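Terminase, large subunit (Enterobacteria phage P22, PDB 4DKW) powers the translocation of viral DNA into empty capsids by hydrolysing ATP and, through the C-terminal nuclease domain described here, cuts the genome to begin and end packaging. Local coordinates at residues Ile10-Ile15 with Glu152-Tyr157; Tyr27-Gln32 with Arg184-Met189; Gln44-Lys49 with Leu56-Lys61. One frame throughout, in Å; residues are numbered along the deposited sequence.

Contact 1: Ile10-Ile15 with Glu152-Tyr157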
loop_
_atom_site.group_PDB
_atom_site.type_symbol
_atom_site.label_atom_id
_atom_site.label_comp_id
_atom_site.label_asym_id
_atom_site.label_seq_id
_atom_site.Cartn_x
_atom_site.Cartn_y
_atom_site.Cartn_z
ATOM N N ILE A 10 -12.615 -0.417 -13.945
ATOM C CA ILE A 10 -12.547 1.026 -14.002
ATOM C C ILE A 10 -11.425 1.357 -14.977
ATOM O O ILE A 10 -10.361 0.741 -14.930
ATOM C CB ILE A 10 -12.265 1.602 -12.588
ATOM C CG1 ILE A 10 -13.371 1.168 -11.619
ATOM C CG2 ILE A 10 -12.152 3.111 -12.622
ATOM C CD1 ILE A 10 -13.161 1.588 -10.202
ATOM N N PRO A 11 -11.670 2.301 -15.895
ATOM C CA PRO A 11 -10.610 2.740 -16.811
ATOM C C PRO A 11 -9.416 3.306 -16.041
ATOM O O PRO A 11 -9.610 4.220 -15.239
ATOM C CB PRO A 11 -11.290 3.851 -17.624
ATOM C CG PRO A 11 -12.754 3.558 -17.516
ATOM C CD PRO A 11 -12.955 2.970 -16.161
ATOM N N GLU A 12 -8.220 2.768 -16.282
ATOM C CA GLU A 12 -6.981 3.251 -15.649
ATOM C C GLU A 12 -6.812 4.758 -15.676
ATOM O O GLU A 12 -6.322 5.359 -14.727
ATOM C CB GLU A 12 -5.774 2.689 -16.374
ATOM C CG GLU A 12 -5.598 1.237 -16.219
ATOM C CD GLU A 12 -4.414 0.762 -17.006
ATOM O OE1 GLU A 12 -4.487 -0.367 -17.511
ATOM O OE2 GLU A 12 -3.415 1.516 -17.123
ATOM N N GLU A 13 -7.205 5.362 -16.786
ATOM C CA GLU A 13 -6.997 6.779 -16.979
ATOM C C GLU A 13 -7.841 7.629 -16.039
ATOM O O GLU A 13 -7.469 8.763 -15.736
ATOM C CB GLU A 13 -7.217 7.151 -18.458
ATOM C CG GLU A 13 -6.175 8.183 -19.010
ATOM C CD GLU A 13 -4.729 7.633 -19.050
ATOM O OE1 GLU A 13 -4.381 6.696 -18.294
ATOM O OE2 GLU A 13 -3.920 8.170 -19.826
ATOM N N THR A 14 -8.953 7.071 -15.556
ATOM C CA THR A 14 -9.779 7.777 -14.581
ATOM C C THR A 14 -9.108 7.884 -13.207
ATOM O O THR A 14 -9.370 8.824 -12.460
ATOM C CB THR A 14 -11.192 7.157 -14.448
ATOM O OG1 THR A 14 -11.100 5.850 -13.883
ATOM C CG2 THR A 14 -11.858 7.058 -15.804
ATOM N N ILE A 15 -8.220 6.948 -12.881
ATOM C CA ILE A 15 -7.532 7.010 -11.586
ATOM C C ILE A 15 -6.073 7.490 -11.663
ATOM O O ILE A 15 -5.427 7.692 -10.638
ATOM C CB ILE A 15 -7.657 5.678 -10.788
ATOM C CG1 ILE A 15 -6.776 4.572 -11.364
ATOM C CG2 ILE A 15 -9.108 5.192 -10.752
ATOM C CD1 ILE A 15 -6.917 3.268 -10.606
ATOM N N GLU A 152 0.132 -2.341 -13.400
ATOM C CA GLU A 152 0.392 -3.717 -13.814
ATOM C C GLU A 152 -0.440 -4.716 -13.023
ATOM O O GLU A 152 -0.958 -5.677 -13.587
ATOM C CB GLU A 152 1.877 -4.048 -13.667
ATOM C CG GLU A 152 2.779 -3.231 -14.582
ATOM C CD GLU A 152 4.258 -3.546 -14.397
ATOM O OE1 GLU A 152 4.621 -4.163 -13.367
ATOM O OE2 GLU A 152 5.061 -3.169 -15.283
ATOM N N GLU A 153 -0.554 -4.486 -11.717
ATOM C CA GLU A 153 -1.344 -5.351 -10.838
ATOM C C GLU A 153 -2.847 -5.084 -10.964
ATOM O O GLU A 153 -3.654 -6.011 -11.003
ATOM C CB GLU A 153 -0.914 -5.169 -9.381
ATOM C CG GLU A 153 0.561 -5.475 -9.101
ATOM C CD GLU A 153 0.860 -5.542 -7.607
ATOM O OE1 GLU A 153 -0.062 -5.265 -6.813
ATOM O OE2 GLU A 153 2.005 -5.874 -7.223
ATOM N N PHE A 154 -3.197 -3.803 -11.017
ATOM C CA PHE A 154 -4.564 -3.317 -11.192
ATOM C C PHE A 154 -5.225 -3.996 -12.390
ATOM O O PHE A 154 -6.391 -4.409 -12.320
ATOM C CB PHE A 154 -4.503 -1.796 -11.365
ATOM C CG PHE A 154 -5.835 -1.129 -11.596
ATOM C CD1 PHE A 154 -6.617 -0.721 -10.525
ATOM C CD2 PHE A 154 -6.267 -0.843 -12.888
ATOM C CE1 PHE A 154 -7.816 -0.085 -10.735
ATOM C CE2 PHE A 154 -7.478 -0.202 -13.103
ATOM C CZ PHE A 154 -8.249 0.178 -12.029
ATOM N N ARG A 155 -4.459 -4.129 -13.474
ATOM C CA ARG A 155 -4.937 -4.741 -14.719
ATOM C C ARG A 155 -5.244 -6.238 -14.620
ATOM O O ARG A 155 -6.123 -6.749 -15.329
ATOM C CB ARG A 155 -3.915 -4.532 -15.828
ATOM C CG ARG A 155 -3.861 -3.124 -16.342
ATOM C CD ARG A 155 -2.995 -3.020 -17.582
ATOM N NE ARG A 155 -1.574 -2.936 -17.275
ATOM C CZ ARG A 155 -0.899 -1.799 -17.150
ATOM N NH1 ARG A 155 -1.508 -0.633 -17.316
ATOM N NH2 ARG A 155 0.399 -1.827 -16.892
ATOM N N LEU A 156 -4.519 -6.925 -13.740
ATOM C CA LEU A 156 -4.605 -8.376 -13.598
ATOM C C LEU A 156 -5.447 -8.865 -12.407
ATOM O O LEU A 156 -5.746 -10.047 -12.310
ATOM C CB LEU A 156 -3.196 -8.939 -13.456
ATOM C CG LEU A 156 -2.264 -8.690 -14.635
ATOM C CD1 LEU A 156 -0.887 -9.247 -14.321
ATOM C CD2 LEU A 156 -2.830 -9.351 -15.869
ATOM N N TYR A 157 -5.798 -7.961 -11.496
ATOM C CA TYR A 157 -6.499 -8.324 -10.269
ATOM C C TYR A 157 -7.919 -8.819 -10.576
ATOM O O TYR A 157 -8.749 -8.069 -11.114
ATOM C CB TYR A 157 -6.563 -7.107 -9.354
ATOM C CG TYR A 157 -6.616 -7.410 -7.873
ATOM C CD1 TYR A 157 -5.883 -8.457 -7.327
ATOM C CD2 TYR A 157 -7.358 -6.606 -7.011
ATOM C CE1 TYR A 157 -5.913 -8.712 -5.953
ATOM C CE2 TYR A 157 -7.387 -6.844 -5.653
ATOM C CZ TYR A 157 -6.670 -7.895 -5.125
ATOM O OH TYR A 157 -6.698 -8.113 -3.756
#
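Phe154 projects from helix 148-156 toward the turn and short, weakly bonded helix of residues 10-15. With CG anti to the backbone N (chi1 178°), its ring leaves the helix surface and meets three residues. The methyl CD1 of Ile15 lies over one face, 3.5 Å from Phe154 CE1, while the carbonyl oxygen of Ile10 sits in the ring plane at the edge, 3.5 Å from Phe154 CE2, where the slightly positive ring hydrogens suit an oxygen. Glu12 adds the methylene CG, 3.9 Å from Phe154 CE2, before its extended chain carries the carboxylate past the ring to Arg155. There Arg155 NH1 donates to Glu12 OE1 at 3.0 Å and 165°, and Glu12 OE2 stands 2.9 Å from the same nitrogen, so NH1 serves both oxygens in a salt bridge. These two long residues are partly exposed, while Ile10, Ile15 and Phe154 are buried. Glu148, about two turns earlier in the same helix, forms a second salt bridge with Arg155 NH2; Phe8 lies nearly parallel to Phe154. Ile10 also packs on helix 125-137. This helix-to-turn packing, a buried aromatic ring beside a Glu-Arg salt bridge, joins residues 10-15, near the chain's start, to helix 148-156 within the RNase H-like nuclease domain.

Contact 2: Tyr27-Gln32 with Arg184-Met189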
loop_
_atom_site.group_PDB
_atom_site.type_symbol
_atom_site.label_atom_id
_atom_site.label_comp_id
_atom_site.label_asym_id
_atom_site.label_seq_id
_atom_site.Cartn_x
_atom_site.Cartn_y
_atom_site.Cartn_z
ATOM N N TYR A 27 -1.614 14.642 4.392
ATOM C CA TYR A 27 -1.059 13.633 5.282
ATOM C C TYR A 27 -0.337 12.539 4.496
ATOM O O TYR A 27 -0.677 12.259 3.344
ATOM C CB TYR A 27 -2.158 13.041 6.157
ATOM C CG TYR A 27 -2.635 14.013 7.200
ATOM C CD1 TYR A 27 -2.349 13.809 8.542
ATOM C CD2 TYR A 27 -3.345 15.153 6.843
ATOM C CE1 TYR A 27 -2.774 14.696 9.501
ATOM C CE2 TYR A 27 -3.774 16.050 7.794
ATOM C CZ TYR A 27 -3.490 15.820 9.121
ATOM O OH TYR A 27 -3.917 16.703 10.087
ATOM N N VAL A 28 0.670 11.938 5.122
ATOM C CA VAL A 28 1.555 10.994 4.445
ATOM C C VAL A 28 1.705 9.712 5.256
ATOM O O VAL A 28 1.922 9.759 6.464
ATOM C CB VAL A 28 2.970 11.603 4.217
ATOM C CG1 VAL A 28 3.858 10.622 3.464
ATOM C CG2 VAL A 28 2.885 12.936 3.467
ATOM N N ILE A 29 1.575 8.569 4.590
ATOM C CA ILE A 29 1.801 7.274 5.229
ATOM C C ILE A 29 2.417 6.303 4.227
ATOM O O ILE A 29 2.135 6.358 3.032
ATOM C CB ILE A 29 0.502 6.686 5.866
ATOM C CG1 ILE A 29 0.831 5.496 6.768
ATOM C CG2 ILE A 29 -0.537 6.303 4.805
ATOM C CD1 ILE A 29 -0.352 4.918 7.463
ATOM N N ASP A 30 3.302 5.448 4.725
ATOM C CA ASP A 30 3.932 4.421 3.910
ATOM C C ASP A 30 3.342 3.075 4.276
ATOM O O ASP A 30 2.713 2.923 5.332
ATOM C CB ASP A 30 5.448 4.386 4.158
ATOM C CG ASP A 30 6.212 5.335 3.259
ATOM O OD1 ASP A 30 5.642 6.372 2.866
ATOM O OD2 ASP A 30 7.384 5.040 2.947
ATOM N N ALA A 31 3.551 2.094 3.408
ATOM C CA ALA A 31 3.139 0.743 3.727
ATOM C C ALA A 31 4.067 -0.277 3.087
ATOM O O ALA A 31 4.714 0.002 2.070
ATOM C CB ALA A 31 1.699 0.510 3.322
ATOM N N GLN A 32 4.111 -1.461 3.690
ATOM C CA GLN A 32 5.020 -2.522 3.276
ATOM C C GLN A 32 4.264 -3.830 3.067
ATOM O O GLN A 32 3.398 -4.188 3.861
ATOM C CB GLN A 32 6.099 -2.731 4.352
ATOM C CG GLN A 32 7.143 -3.812 4.034
ATOM C CD GLN A 32 8.135 -3.395 2.950
ATOM O OE1 GLN A 32 8.581 -2.246 2.909
ATOM N NE2 GLN A 32 8.488 -4.333 2.073
ATOM N N ARG A 184 -5.236 6.560 9.777
ATOM C CA ARG A 184 -5.342 7.345 11.016
ATOM C C ARG A 184 -3.963 7.648 11.615
ATOM O O ARG A 184 -3.831 8.520 12.477
ATOM C CB ARG A 184 -6.231 6.645 12.051
ATOM C CG ARG A 184 -5.730 5.252 12.480
ATOM C CD ARG A 184 -6.808 4.470 13.227
ATOM N NE ARG A 184 -6.354 3.138 13.630
ATOM C CZ ARG A 184 -6.330 2.082 12.821
ATOM N NH1 ARG A 184 -6.726 2.206 11.558
ATOM N NH2 ARG A 184 -5.906 0.900 13.267
ATOM N N PHE A 185 -2.947 6.915 11.156
ATOM C CA PHE A 185 -1.569 7.117 11.596
ATOM C C PHE A 185 -0.733 7.965 10.632
ATOM O O PHE A 185 0.425 8.280 10.924
ATOM C CB PHE A 185 -0.878 5.783 11.874
ATOM C CG PHE A 185 -1.498 5.018 12.999
ATOM C CD1 PHE A 185 -1.337 5.436 14.308
ATOM C CD2 PHE A 185 -2.262 3.894 12.745
ATOM C CE1 PHE A 185 -1.910 4.744 15.335
ATOM C CE2 PHE A 185 -2.837 3.206 13.773
ATOM C CZ PHE A 185 -2.657 3.614 15.087
ATOM N N ALA A 186 -1.317 8.325 9.489
ATOM C CA ALA A 186 -0.667 9.218 8.533
ATOM C C ALA A 186 -0.316 10.542 9.205
ATOM O O ALA A 186 -1.093 11.078 9.996
ATOM C CB ALA A 186 -1.559 9.440 7.325
ATOM N N ARG A 187 0.865 11.066 8.899
ATOM C CA ARG A 187 1.328 12.295 9.528
ATOM C C ARG A 187 1.280 13.481 8.554
ATOM O O ARG A 187 1.544 13.328 7.362
ATOM C CB ARG A 187 2.740 12.102 10.085
ATOM C CG ARG A 187 3.811 11.913 9.013
ATOM C CD ARG A 187 5.187 11.624 9.613
ATOM N NE ARG A 187 5.577 12.579 10.648
ATOM C CZ ARG A 187 6.814 12.702 11.125
ATOM N NH1 ARG A 187 7.793 11.943 10.652
ATOM N NH2 ARG A 187 7.074 13.596 12.068
ATOM N N MET A 188 0.926 14.660 9.060
ATOM C CA MET A 188 0.846 15.845 8.211
ATOM C C MET A 188 2.214 16.205 7.651
ATOM O O MET A 188 3.199 16.230 8.380
ATOM C CB MET A 188 0.273 17.029 8.981
ATOM C CG MET A 188 -0.023 18.211 8.092
ATOM S SD MET A 188 -0.748 19.567 9.004
ATOM C CE MET A 188 -2.449 19.476 8.470
ATOM N N MET A 189 2.267 16.473 6.349
ATOM C CA MET A 189 3.517 16.757 5.650
ATOM C C MET A 189 4.380 17.815 6.346
ATOM O O MET A 189 5.580 17.629 6.492
ATOM C CB MET A 189 3.232 17.171 4.203
ATOM C CG MET A 189 4.468 17.502 3.382
ATOM S SD MET A 189 5.569 16.120 3.080
ATOM C CE MET A 189 6.760 16.888 1.989
#
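Tyr27 and Met188 face each other as a non-hydrogen-bonded antiparallel pair. Met188 CB lies over the tyrosine ring, 4.0 Å from its centroid in a CH-pi contact; the bend at chi3 (-106°) brings Met188 CE to 3.5 Å from Tyr27 OH, and the sulfur approaches the ring obliquely, a Met-aromatic contact. A flexible, unbranched methionine can follow the length of the ring in this way. At the ring's edge lies Ala186 O, 3.3 Å from Tyr27 CD1. The buried part is closely packed: Ala186 CB is 3.7 Å from Ile29 CB and 3.8 Å from Tyr27 CB, a one-carbon side chain fitting between two larger neighbours. Beside it Val28 and Arg187 form the hydrogen-bonded pair, Val28 N to Arg187 O at 2.8 Å and Arg187 N to Val28 O at 3.0 Å. Strand 187-188 thus joins strand 27-33 antiparallel in the central mixed sheet of the RNase H-like fold, near the end of the modelled chain. The more exposed side is looser. Phe185 offers Ile29 CD1 its backbone C at long range, while its ring turns away. Arg187 lays CG near Val28 O, then sends its guanidinium off to the carbonyl of Lys80, and the partly exposed Tyr27 ring also takes a cation-pi contact from Lys49.

Contact 3: Gln44-Lys49 with Leu56-Lys61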
loop_
_atom_site.group_PDB
_atom_site.type_symbol
_atom_site.label_atom_id
_atom_site.label_comp_id
_atom_site.label_asym_id
_atom_site.label_seq_id
_atom_site.Cartn_x
_atom_site.Cartn_y
_atom_site.Cartn_z
ATOM N N GLN A 44 3.932 4.753 -0.859
ATOM C CA GLN A 44 3.620 5.959 -0.108
ATOM C C GLN A 44 2.302 6.526 -0.611
ATOM O O GLN A 44 2.093 6.704 -1.813
ATOM C CB GLN A 44 4.730 7.015 -0.207
ATOM C CG GLN A 44 4.433 8.280 0.602
ATOM C CD GLN A 44 5.632 9.201 0.707
ATOM O OE1 GLN A 44 5.702 10.225 0.031
ATOM N NE2 GLN A 44 6.589 8.834 1.553
ATOM N N LEU A 45 1.419 6.806 0.332
ATOM C CA LEU A 45 0.104 7.293 0.035
ATOM C C LEU A 45 -0.018 8.694 0.620
ATOM O O LEU A 45 0.422 8.940 1.745
ATOM C CB LEU A 45 -0.891 6.341 0.695
ATOM C CG LEU A 45 -2.375 6.331 0.389
ATOM C CD1 LEU A 45 -2.640 6.049 -1.097
ATOM C CD2 LEU A 45 -3.007 5.270 1.271
ATOM N N TRP A 46 -0.578 9.624 -0.148
ATOM C CA TRP A 46 -0.858 10.955 0.379
ATOM C C TRP A 46 -2.356 11.080 0.552
ATOM O O TRP A 46 -3.122 10.576 -0.274
ATOM C CB TRP A 46 -0.365 12.047 -0.565
ATOM C CG TRP A 46 1.101 12.028 -0.810
ATOM C CD1 TRP A 46 2.039 11.284 -0.152
ATOM C CD2 TRP A 46 1.809 12.791 -1.795
ATOM N NE1 TRP A 46 3.288 11.541 -0.662
ATOM C CE2 TRP A 46 3.176 12.463 -1.668
ATOM C CE3 TRP A 46 1.418 13.728 -2.762
ATOM C CZ2 TRP A 46 4.153 13.032 -2.490
ATOM C CZ3 TRP A 46 2.393 14.294 -3.573
ATOM C CH2 TRP A 46 3.743 13.943 -3.432
ATOM N N TRP A 47 -2.762 11.737 1.635
ATOM C CA TRP A 47 -4.174 11.934 1.952
ATOM C C TRP A 47 -4.478 13.427 2.153
ATOM O O TRP A 47 -3.987 14.060 3.085
ATOM C CB TRP A 47 -4.552 11.147 3.214
ATOM C CG TRP A 47 -6.017 11.124 3.514
ATOM C CD1 TRP A 47 -7.038 11.465 2.670
ATOM C CD2 TRP A 47 -6.631 10.714 4.747
ATOM N NE1 TRP A 47 -8.250 11.311 3.305
ATOM C CE2 TRP A 47 -8.032 10.852 4.569
ATOM C CE3 TRP A 47 -6.139 10.256 5.963
ATOM C CZ2 TRP A 47 -8.945 10.531 5.596
ATOM C CZ3 TRP A 47 -7.044 9.946 6.972
ATOM C CH2 TRP A 47 -8.430 10.085 6.782
ATOM N N ASP A 48 -5.272 13.976 1.248
ATOM C CA ASP A 48 -5.852 15.291 1.404
ATOM C C ASP A 48 -7.102 15.058 2.239
ATOM O O ASP A 48 -8.101 14.580 1.717
ATOM C CB ASP A 48 -6.225 15.839 0.007
ATOM C CG ASP A 48 -6.806 17.249 0.053
ATOM O OD1 ASP A 48 -7.202 17.706 1.146
ATOM O OD2 ASP A 48 -6.873 17.900 -1.008
ATOM N N LYS A 49 -7.057 15.376 3.531
ATOM C CA LYS A 49 -8.226 15.168 4.394
ATOM C C LYS A 49 -9.354 16.153 4.168
ATOM O O LYS A 49 -10.503 15.851 4.476
ATOM C CB LYS A 49 -7.843 15.207 5.868
ATOM C CG LYS A 49 -6.937 14.077 6.311
ATOM C CD LYS A 49 -6.920 13.975 7.827
ATOM C CE LYS A 49 -5.865 13.003 8.276
ATOM N NZ LYS A 49 -5.736 12.958 9.747
ATOM N N LEU A 56 -1.726 7.740 -4.494
ATOM C CA LEU A 56 -0.644 6.786 -4.389
ATOM C C LEU A 56 0.542 7.436 -5.094
ATOM O O LEU A 56 0.587 7.487 -6.317
ATOM C CB LEU A 56 -1.034 5.462 -5.039
ATOM C CG LEU A 56 0.019 4.362 -4.907
ATOM C CD1 LEU A 56 0.307 4.075 -3.438
ATOM C CD2 LEU A 56 -0.459 3.114 -5.615
ATOM N N ALA A 57 1.484 7.965 -4.311
ATOM C CA ALA A 57 2.527 8.839 -4.845
ATOM C C ALA A 57 3.872 8.152 -5.130
ATOM O O ALA A 57 4.618 8.593 -5.997
ATOM C CB ALA A 57 2.730 10.027 -3.910
ATOM N N ARG A 58 4.193 7.095 -4.387
ATOM C CA ARG A 58 5.451 6.382 -4.591
ATOM C C ARG A 58 5.212 4.881 -4.507
ATOM O O ARG A 58 4.458 4.424 -3.660
ATOM C CB ARG A 58 6.498 6.784 -3.545
ATOM C CG ARG A 58 6.715 8.276 -3.361
ATOM C CD ARG A 58 7.611 8.823 -4.437
ATOM N NE ARG A 58 8.034 10.190 -4.146
ATOM C CZ ARG A 58 7.406 11.281 -4.580
ATOM N NH1 ARG A 58 6.310 11.179 -5.330
ATOM N NH2 ARG A 58 7.876 12.479 -4.265
ATOM N N VAL A 59 5.855 4.129 -5.399
ATOM C CA VAL A 59 5.759 2.671 -5.430
ATOM C C VAL A 59 7.111 2.054 -5.754
ATOM O O VAL A 59 7.782 2.480 -6.696
ATOM C CB VAL A 59 4.744 2.190 -6.482
ATOM C CG1 VAL A 59 4.949 0.724 -6.787
ATOM C CG2 VAL A 59 3.316 2.452 -6.010
ATOM N N TRP A 60 7.509 1.062 -4.962
ATOM C CA TRP A 60 8.711 0.288 -5.229
ATOM C C TRP A 60 8.377 -1.185 -5.031
ATOM O O TRP A 60 7.809 -1.573 -4.011
ATOM C CB TRP A 60 9.855 0.726 -4.310
ATOM C CG TRP A 60 11.134 -0.074 -4.464
ATOM C CD1 TRP A 60 12.102 0.090 -5.418
ATOM C CD2 TRP A 60 11.587 -1.145 -3.616
ATOM N NE1 TRP A 60 13.122 -0.818 -5.221
ATOM C CE2 TRP A 60 12.830 -1.584 -4.121
ATOM C CE3 TRP A 60 11.056 -1.779 -2.482
ATOM C CZ2 TRP A 60 13.547 -2.628 -3.537
ATOM C CZ3 TRP A 60 11.769 -2.815 -1.902
ATOM C CH2 TRP A 60 13.003 -3.229 -2.431
ATOM N N LYS A 61 8.710 -2.002 -6.022
ATOM C CA LYS A 61 8.395 -3.424 -5.983
ATOM C C LYS A 61 9.590 -4.230 -6.475
ATOM O O LYS A 61 10.124 -3.949 -7.553
ATOM C CB LYS A 61 7.181 -3.698 -6.867
ATOM C CG LYS A 61 6.778 -5.155 -6.964
ATOM C CD LYS A 61 5.529 -5.306 -7.821
ATOM C CE LYS A 61 5.156 -6.769 -7.982
ATOM N NZ LYS A 61 3.839 -6.909 -8.638
#
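The indole of Trp46 carries the methyl of Ala57 on one face, with CB 3.5 Å from the centroid of the five-membered ring, a CH-pi contact centred over the bicycle. At the ring's edge lies the amide of Gln44: Trp46 NE1 donates to Gln44 OE1 at 2.8 Å and 173°, in the plane of the indole, which fixes the rotation of the ring. The guanidinium of Arg58 brings one of its own faces to Trp46 CZ2, 4.0 Å from Arg58 NH1, though its plane is turned 61° from that of the indole. A bend at chi2 (-80°) folds Arg58 back, and NH1 donates to Ala57 O from above the carbonyl plane. Alanine suits its place because a single methyl lets the indole come this close. Gln44 and Arg58 run side by side, CB to CB 3.8 Å, and the glutamine NE2 is held by Asp30 OD1 and Trp77 O, so both ends of this buried amide are bonded. On the other face of the sheet Leu45 and Leu56 touch through their CD1 methyls. The backbone explains the crowding: Gln44 O accepts from Ala57 N at 2.9 Å and, weakly, from Arg58 N, while Gln44 N donates to Arg58 O. Phe144 and Phe20 meet Trp46 edge-to-face. With Ala57 and Arg58 both opposite Gln44, this is a classic beta bulge in the hairpin of strands 40-48 and 53-62, part of the central sheet of the RNase H-like nuclease fold.

Contacts 2 and 3 belong to one sheet: strands 27-33 and 40-48 are neighbours, joined by probable backbone bonds such as Ile29 O to Leu45 N, so residues 184-189 and 56-61 flank this pair. Contact 3 is the more central and largely buried; there the Gln44 amide and Trp46 NE1 are satisfied at a bulge, whereas the partly open contact 2 combines Met-aromatic and Ala-Ile packing. Contact 1, about 15 Å from the chain's centre and on the other side of it from contact 2, is nevertheless mostly buried, and joins a turn to a helix through an aromatic ring and an ion pair. A salt bridge from Glu153 to Lys61 ties it to contact 3.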